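Local coordinates for flagellar hook protein FlgE (Caulobacter crescentus CB15, PDB 5AY6) that builds the flagellar hook, the curved segment that probably acts as a universal joint between motor and filament, and is represented here by a 32 kDa fragment, at residues Lys35-Asp40 / Ser45-Val50; Leu68-Glu73 / Val78-Val83. All blocks are in the same frame, centred on the assembly; numbering follows the deposited sequence.

Interaction 1. Residues Lys35-Asp40 / Ser45-Val50; sequences KTNVVD and SHNYDV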
ATOM      1  N   LYS A  35      16.216  18.368   6.447  1.00 19.30           N
ATOM      2  CA  LYS A  35      16.362  19.795   6.176  1.00 18.66           C
ATOM      3  C   LYS A  35      16.973  20.493   7.388  1.00 26.29           C
ATOM      4  O   LYS A  35      16.666  20.149   8.532  1.00 24.39           O
ATOM      5  CB  LYS A  35      15.007  20.420   5.820  1.00 24.06           C
ATOM      6  CG  LYS A  35      14.305  19.783   4.617  1.00 19.27           C
ATOM      7  CD  LYS A  35      15.056  20.047   3.322  1.00 18.54           C
ATOM      8  CE  LYS A  35      14.462  19.249   2.170  1.00 15.59           C
ATOM      9  NZ  LYS A  35      15.052  19.637   0.860  1.00 17.14           N
ATOM     10  N   THR A  36      17.842  21.468   7.135  1.00 28.54           N
ATOM     11  CA  THR A  36      18.548  22.161   8.208  1.00 29.57           C
ATOM     12  C   THR A  36      18.259  23.657   8.209  1.00 25.86           C
ATOM     13  O   THR A  36      18.078  24.266   7.151  1.00 23.59           O
ATOM     14  CB  THR A  36      20.074  21.956   8.105  1.00 25.23           C
ATOM     15  OG1 THR A  36      20.518  22.311   6.790  1.00 29.88           O
ATOM     16  CG2 THR A  36      20.445  20.507   8.389  1.00 23.58           C
ATOM     17  N   ASN A  37      18.225  24.237   9.408  1.00 31.19           N
ATOM     18  CA  ASN A  37      18.017  25.672   9.598  1.00 29.33           C
ATOM     19  C   ASN A  37      16.765  26.203   8.905  1.00 28.33           C
ATOM     20  O   ASN A  37      16.807  27.205   8.193  1.00 26.95           O
ATOM     21  CB  ASN A  37      19.240  26.456   9.120  1.00 35.12           C
ATOM     22  CG  ASN A  37      20.519  26.006   9.797  1.00 42.18           C
ATOM     23  OD1 ASN A  37      21.544  25.813   9.143  1.00 50.50           O
ATOM     24  ND2 ASN A  37      20.461  25.825  11.114  1.00 29.35           N
ATOM     25  N   VAL A  38      15.651  25.516   9.118  1.00 29.37           N
ATOM     26  CA  VAL A  38      14.364  25.989   8.636  1.00 24.93           C
ATOM     27  C   VAL A  38      13.813  27.020   9.612  1.00 27.65           C
ATOM     28  O   VAL A  38      13.500  26.692  10.758  1.00 29.58           O
ATOM     29  CB  VAL A  38      13.360  24.832   8.476  1.00 21.87           C
ATOM     30  CG1 VAL A  38      11.996  25.363   8.063  1.00 21.03           C
ATOM     31  CG2 VAL A  38      13.879  23.815   7.470  1.00 25.13           C
ATOM     32  N   VAL A  39      13.706  28.266   9.160  1.00 25.26           N
ATOM     33  CA  VAL A  39      13.210  29.352  10.002  1.00 23.39           C
ATOM     34  C   VAL A  39      11.688  29.438   9.948  1.00 23.69           C
ATOM     35  O   VAL A  39      11.106  29.485   8.861  1.00 22.77           O
ATOM     36  CB  VAL A  39      13.813  30.702   9.576  1.00 27.19           C
ATOM     37  CG1 VAL A  39      13.259  31.831  10.436  1.00 24.64           C
ATOM     38  CG2 VAL A  39      15.329  30.650   9.665  1.00 24.46           C
ATOM     39  N   ASP A  40      11.044  29.447  11.113  1.00 16.28           N
ATOM     40  CA  ASP A  40       9.588  29.551  11.159  1.00 19.68           C
ATOM     41  C   ASP A  40       9.158  31.011  11.228  1.00 23.66           C
ATOM     42  O   ASP A  40       9.994  31.908  11.322  1.00 27.24           O
ATOM     43  CB  ASP A  40       8.998  28.752  12.337  1.00 20.55           C
ATOM     44  CG  ASP A  40       9.483  29.229  13.708  1.00 24.50           C
ATOM     45  OD1 ASP A  40       9.745  30.434  13.898  1.00 24.33           O
ATOM     46  OD2 ASP A  40       9.579  28.378  14.619  1.00 22.59           O
ATOM     47  N   SER A  45      14.658  28.808  14.330  1.00 26.58           N
ATOM     48  CA  SER A  45      15.200  27.856  13.361  1.00 28.01           C
ATOM     49  C   SER A  45      15.065  26.418  13.851  1.00 26.38           C
ATOM     50  O   SER A  45      15.153  26.149  15.048  1.00 31.98           O
ATOM     51  CB  SER A  45      16.670  28.154  13.070  1.00 27.88           C
ATOM     52  OG  SER A  45      17.500  27.479  13.999  1.00 32.02           O
ATOM     53  N   HIS A  46      14.864  25.497  12.913  1.00 27.12           N
ATOM     54  CA  HIS A  46      14.725  24.083  13.244  1.00 25.63           C
ATOM     55  C   HIS A  46      15.511  23.194  12.289  1.00 26.51           C
ATOM     56  O   HIS A  46      15.845  23.596  11.177  1.00 24.63           O
ATOM     57  CB  HIS A  46      13.256  23.649  13.204  1.00 28.78           C
ATOM     58  CG  HIS A  46      12.312  24.592  13.885  1.00 26.91           C
ATOM     59  ND1 HIS A  46      11.773  24.338  15.119  1.00 28.35           N
ATOM     60  CD2 HIS A  46      11.797  25.783  13.480  1.00 29.36           C
ATOM     61  CE1 HIS A  46      10.967  25.335  15.464  1.00 31.07           C
ATOM     62  NE2 HIS A  46      10.970  26.219  14.485  1.00 23.33           N
ATOM     63  N   ASN A  47      15.795  21.978  12.740  1.00 23.13           N
ATOM     64  CA  ASN A  47      16.189  20.900  11.846  1.00 25.10           C
ATOM     65  C   ASN A  47      15.046  19.896  11.796  1.00 22.53           C
ATOM     66  O   ASN A  47      14.551  19.456  12.837  1.00 23.41           O
ATOM     67  CB  ASN A  47      17.480  20.226  12.309  1.00 20.46           C
ATOM     68  CG  ASN A  47      18.666  21.171  12.320  1.00 29.70           C
ATOM     69  OD1 ASN A  47      18.710  22.144  11.569  1.00 21.67           O
ATOM     70  ND2 ASN A  47      19.635  20.886  13.179  1.00 31.59           N
ATOM     71  N   TYR A  48      14.616  19.548  10.590  1.00 20.50           N
ATOM     72  CA  TYR A  48      13.462  18.672  10.425  1.00 23.07           C
ATOM     73  C   TYR A  48      13.795  17.412   9.643  1.00 20.16           C
ATOM     74  O   TYR A  48      14.630  17.431   8.741  1.00 26.00           O
ATOM     75  CB  TYR A  48      12.322  19.404   9.708  1.00 24.49           C
ATOM     76  CG  TYR A  48      11.595  20.443  10.527  1.00 20.54           C
ATOM     77  CD1 TYR A  48      10.908  20.090  11.681  1.00 24.84           C
ATOM     78  CD2 TYR A  48      11.560  21.772  10.123  1.00 22.73           C
ATOM     79  CE1 TYR A  48      10.229  21.033  12.423  1.00 22.05           C
ATOM     80  CE2 TYR A  48      10.883  22.721  10.857  1.00 20.85           C
ATOM     81  CZ  TYR A  48      10.220  22.347  12.006  1.00 22.69           C
ATOM     82  OH  TYR A  48       9.544  23.291  12.742  1.00 20.84           O
ATOM     83  N   ASP A  49      13.123  16.321   9.986  1.00 21.84           N
ATOM     84  CA  ASP A  49      13.093  15.150   9.124  1.00 17.02           C
ATOM     85  C   ASP A  49      11.803  15.193   8.324  1.00 19.60           C
ATOM     86  O   ASP A  49      10.743  15.530   8.858  1.00 22.85           O
ATOM     87  CB  ASP A  49      13.191  13.854   9.930  1.00 26.24           C
ATOM     88  CG  ASP A  49      14.617  13.525  10.338  1.00 21.32           C
ATOM     89  OD1 ASP A  49      15.551  13.933   9.616  1.00 23.14           O
ATOM     90  OD2 ASP A  49      14.798  12.854  11.376  1.00 30.55           O
ATOM     91  N   VAL A  50      11.894  14.881   7.039  1.00 21.40           N
ATOM     92  CA  VAL A  50      10.712  14.840   6.195  1.00 16.26           C
ATOM     93  C   VAL A  50      10.500  13.419   5.699  1.00 13.82           C
ATOM     94  O   VAL A  50      11.375  12.835   5.061  1.00 17.27           O
ATOM     95  CB  VAL A  50      10.827  15.804   5.003  1.00 15.14           C
ATOM     96  CG1 VAL A  50       9.515  15.834   4.215  1.00 13.99           C
ATOM     97  CG2 VAL A  50      11.195  17.197   5.485  1.00 18.01           C
TER
HETATM   98  O   HOH W   1      18.296  24.462  13.313  1.00 48.93           O
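His46 and Asp40 meet in a histidine-carboxylate hydrogen bond, with His46 NE2 2.6 Å from Asp40 OD2 and nearly straight, 174° at the hydrogen. The oxygen lies in the plane of the imidazole, but the nitrogen comes to it from above the carboxylate plane. Both ring nitrogens are used, because His46 ND1 is bonded to Glu73. Asp40 OD1 takes the backbone N-H groups of Ala42 and Asn44, so this side chain also ties down the turn. Next along the strands, Asn47 OD1 accepts the backbone N of Asn37 at 3.0 Å. Asn47 CG stands anti to its own carbonyl carbon (chi1 -62°), and this places the amide beside the neighbouring strand, with its oxygen turned to Asn37. A water joins Ser45 OG to Asn47 OD1, the latter weakly. The two segments form an antiparallel beta hairpin with a G1 beta bulge, in which Asn37 and Val38 both face His46. Asn37 takes the left-handed backbone (phi 54°) that such a bulge uses at its first residue. Val38 N bonds to His46 O and His46 N to Val38 O, each at 2.8 Å, and Lys35 and Tyr48 form a second such pair. On the face bearing Val38 and His46, Tyr48 OH lies 3.2 Å above the imidazole plane, over its centre. Val38 CB meets the phenol edge at Tyr48 CD2, 3.9 Å away. Val121 packs against both. Lys35 NZ turns to a salt bridge with Glu138.

Interaction 2. Residues Leu68-Glu73 / Val78-Val83; sequences LVDIKE and VATGKV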
ATOM      1  N   LEU A  68       1.490  10.525   1.669  1.00 12.09           N
ATOM      2  CA  LEU A  68       1.400  10.972   3.056  1.00 10.07           C
ATOM      3  C   LEU A  68       2.706  11.656   3.437  1.00 19.47           C
ATOM      4  O   LEU A  68       3.769  11.274   2.947  1.00 17.13           O
ATOM      5  CB  LEU A  68       1.122   9.803   4.004  1.00 12.93           C
ATOM      6  CG  LEU A  68      -0.120   8.957   3.722  1.00 19.32           C
ATOM      7  CD1 LEU A  68      -0.310   7.911   4.813  1.00 16.67           C
ATOM      8  CD2 LEU A  68      -1.348   9.849   3.606  1.00 20.75           C
ATOM      9  N   VAL A  69       2.625  12.661   4.306  1.00 16.37           N
ATOM     10  CA  VAL A  69       3.813  13.379   4.758  1.00 15.11           C
ATOM     11  C   VAL A  69       3.841  13.547   6.274  1.00 20.78           C
ATOM     12  O   VAL A  69       2.852  13.968   6.878  1.00 14.88           O
ATOM     13  CB  VAL A  69       3.908  14.782   4.121  1.00 16.11           C
ATOM     14  CG1 VAL A  69       5.116  15.535   4.666  1.00 13.80           C
ATOM     15  CG2 VAL A  69       3.978  14.689   2.609  1.00 21.17           C
ATOM     16  N   ASP A  70       4.979  13.214   6.880  1.00 16.78           N
ATOM     17  CA  ASP A  70       5.232  13.528   8.286  1.00 19.56           C
ATOM     18  C   ASP A  70       6.413  14.483   8.398  1.00 19.23           C
ATOM     19  O   ASP A  70       7.448  14.278   7.758  1.00 19.31           O
ATOM     20  CB  ASP A  70       5.522  12.265   9.101  1.00 17.85           C
ATOM     21  CG  ASP A  70       4.311  11.363   9.244  1.00 30.32           C
ATOM     22  OD1 ASP A  70       3.220  11.872   9.587  1.00 22.59           O
ATOM     23  OD2 ASP A  70       4.459  10.146   9.016  1.00 35.37           O
ATOM     24  N   ILE A  71       6.258  15.530   9.203  1.00 13.16           N
ATOM     25  CA  ILE A  71       7.377  16.414   9.521  1.00 11.63           C
ATOM     26  C   ILE A  71       7.800  16.166  10.964  1.00 18.80           C
ATOM     27  O   ILE A  71       6.993  16.299  11.890  1.00 16.93           O
ATOM     28  CB  ILE A  71       7.025  17.897   9.338  1.00 12.57           C
ATOM     29  CG1 ILE A  71       6.312  18.122   8.002  1.00 14.17           C
ATOM     30  CG2 ILE A  71       8.285  18.749   9.434  1.00 13.73           C
ATOM     31  CD1 ILE A  71       7.153  17.775   6.804  1.00 18.12           C
ATOM     32  N   LYS A  72       9.060  15.795  11.154  1.00 20.36           N
ATOM     33  CA  LYS A  72       9.527  15.401  12.475  1.00 20.09           C
ATOM     34  C   LYS A  72      10.659  16.289  12.979  1.00 26.88           C
ATOM     35  O   LYS A  72      11.509  16.742  12.208  1.00 20.39           O
ATOM     36  CB  LYS A  72       9.977  13.939  12.462  1.00 22.61           C
ATOM     37  CG  LYS A  72       8.875  12.954  12.092  1.00 22.13           C
ATOM     38  CD  LYS A  72       9.332  11.518  12.292  1.00 35.13           C
ATOM     39  CE  LYS A  72       8.235  10.527  11.941  1.00 32.06           C
ATOM     40  NZ  LYS A  72       8.639   9.124  12.251  1.00 40.11           N
ATOM     41  N   GLU A  73      10.650  16.537  14.284  1.00 23.16           N
ATOM     42  CA  GLU A  73      11.714  17.276  14.948  1.00 24.17           C
ATOM     43  C   GLU A  73      12.163  16.489  16.171  1.00 24.52           C
ATOM     44  O   GLU A  73      11.365  16.225  17.073  1.00 22.77           O
ATOM     45  CB  GLU A  73      11.243  18.675  15.340  1.00 19.05           C
ATOM     46  CG  GLU A  73      12.331  19.553  15.943  1.00 24.61           C
ATOM     47  CD  GLU A  73      11.851  20.969  16.207  1.00 30.95           C
ATOM     48  OE1 GLU A  73      10.654  21.145  16.531  1.00 28.00           O
ATOM     49  OE2 GLU A  73      12.671  21.906  16.087  1.00 27.05           O
ATOM     50  N   VAL A  78       5.694  16.943  14.358  1.00 13.22           N
ATOM     51  CA  VAL A  78       5.130  18.256  14.660  1.00 18.39           C
ATOM     52  C   VAL A  78       4.048  18.646  13.652  1.00 17.02           C
ATOM     53  O   VAL A  78       3.226  19.514  13.926  1.00 20.80           O
ATOM     54  CB  VAL A  78       6.213  19.356  14.685  1.00 16.89           C
ATOM     55  CG1 VAL A  78       7.281  19.020  15.711  1.00 18.91           C
ATOM     56  CG2 VAL A  78       6.831  19.535  13.314  1.00 19.03           C
ATOM     57  N   ALA A  79       4.055  17.998  12.489  1.00 15.89           N
ATOM     58  CA  ALA A  79       3.084  18.294  11.439  1.00 15.45           C
ATOM     59  C   ALA A  79       2.914  17.094  10.517  1.00 14.01           C
ATOM     60  O   ALA A  79       3.858  16.338  10.285  1.00 18.14           O
ATOM     61  CB  ALA A  79       3.509  19.519  10.643  1.00 13.03           C
ATOM     62  N   THR A  80       1.712  16.924   9.982  1.00 15.08           N
ATOM     63  CA  THR A  80       1.420  15.753   9.168  1.00 13.18           C
ATOM     64  C   THR A  80       0.220  15.998   8.258  1.00 17.29           C
ATOM     65  O   THR A  80      -0.602  16.876   8.523  1.00 13.32           O
ATOM     66  CB  THR A  80       1.162  14.513  10.057  1.00 18.05           C
ATOM     67  OG1 THR A  80       1.042  13.337   9.244  1.00 20.45           O
ATOM     68  CG2 THR A  80      -0.108  14.690  10.881  1.00 11.93           C
ATOM     69  N   GLY A  81       0.137  15.229   7.177  1.00 12.39           N
ATOM     70  CA  GLY A  81      -1.006  15.304   6.283  1.00 15.07           C
ATOM     71  C   GLY A  81      -0.789  14.604   4.956  1.00 21.23           C
ATOM     72  O   GLY A  81       0.066  13.724   4.833  1.00 14.84           O
ATOM     73  N   LYS A  82      -1.573  14.999   3.959  1.00 13.61           N
ATOM     74  CA  LYS A  82      -1.450  14.437   2.623  1.00 15.05           C
ATOM     75  C   LYS A  82      -1.155  15.535   1.610  1.00 13.02           C
ATOM     76  O   LYS A  82      -1.702  16.636   1.700  1.00 16.66           O
ATOM     77  CB  LYS A  82      -2.724  13.681   2.237  1.00 14.66           C
ATOM     78  CG  LYS A  82      -2.630  12.944   0.915  1.00 19.42           C
ATOM     79  CD  LYS A  82      -3.731  11.907   0.768  1.00 24.52           C
ATOM     80  CE  LYS A  82      -5.102  12.551   0.652  1.00 20.82           C
ATOM     81  NZ  LYS A  82      -6.152  11.546   0.302  1.00 24.60           N
ATOM     82  N   VAL A  83      -0.267  15.240   0.666  1.00 12.10           N
ATOM     83  CA  VAL A  83      -0.015  16.138  -0.456  1.00 11.64           C
ATOM     84  C   VAL A  83      -0.461  15.476  -1.751  1.00 14.49           C
ATOM     85  O   VAL A  83      -0.490  14.252  -1.860  1.00 12.86           O
ATOM     86  CB  VAL A  83       1.471  16.535  -0.569  1.00 13.17           C
ATOM     87  CG1 VAL A  83       1.863  17.433   0.583  1.00 12.77           C
ATOM     88  CG2 VAL A  83       2.359  15.298  -0.613  1.00 12.76           C
TER
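Val69 and Val83 meet methyl to methyl, with Val69 CG2 3.7 Å from Val83 CG2. The two side chains cross at about a right angle. With CG1 anti to the backbone N (chi1 177°), it is the CG2 branch of Val69 that meets Val83. On the same face of the sheet, Ile71 CB packs on Ala79 CB at 4.1 Å. Gly81 pairs with Val69 and adds no side chain to this face. Val78 CG2 approaches Ile71 CG2, and Val78 CG1 reaches Glu73 CB at the end of the strand. The strands are antiparallel, and a classic beta bulge places both Val78 and Ala79 opposite Ile71. Ile71 O therefore receives two N-H groups, a 2.9 Å bond from Val78 N and a weak one from Ala79 N. Ile71 N returns a bond to Ala79 O at 2.8 Å. Val69 and Gly81 exchange two further backbone bonds. The other face carries the polar pair Asp70 and Thr80, whose side chains lie side by side. Thr80 OG1 is 2.6 Å from Asp70 OD1 and 3.0 Å from Val69 O. Its single proton can serve either acceptor. Lys82 NZ forms a salt bridge with Glu66. The hairpin lies within an antiparallel sheet, between strand 45-53 beside 68-73 and strand 92-99 beside 78-83. Ile97 packs on Val69, Ala79 and Val83, and the loop residue Ile128 touches Ile71 and Val83.

Overall arrangement
From the N terminus, strand 24-39 runs into the turn that interaction 1 closes, and the chain returns along strand 45-53. It then crosses to strand 64-73 and turns back into strand 76-86, where interaction 2 closes the second hairpin. The two contacts follow in series and neither encloses the other. Their centres lie about 13 Å apart in one antiparallel sheet of the region matching the FlgE third domain. Strands 45-53 and 64-73 are neighbours and join the hairpins. Asp49 N probably bonds to Lys72 O, and Tyr48 packs on Ile71. Together the contacts link the first four strands of this sheet, from edge strand 24-39 to strand 76-86.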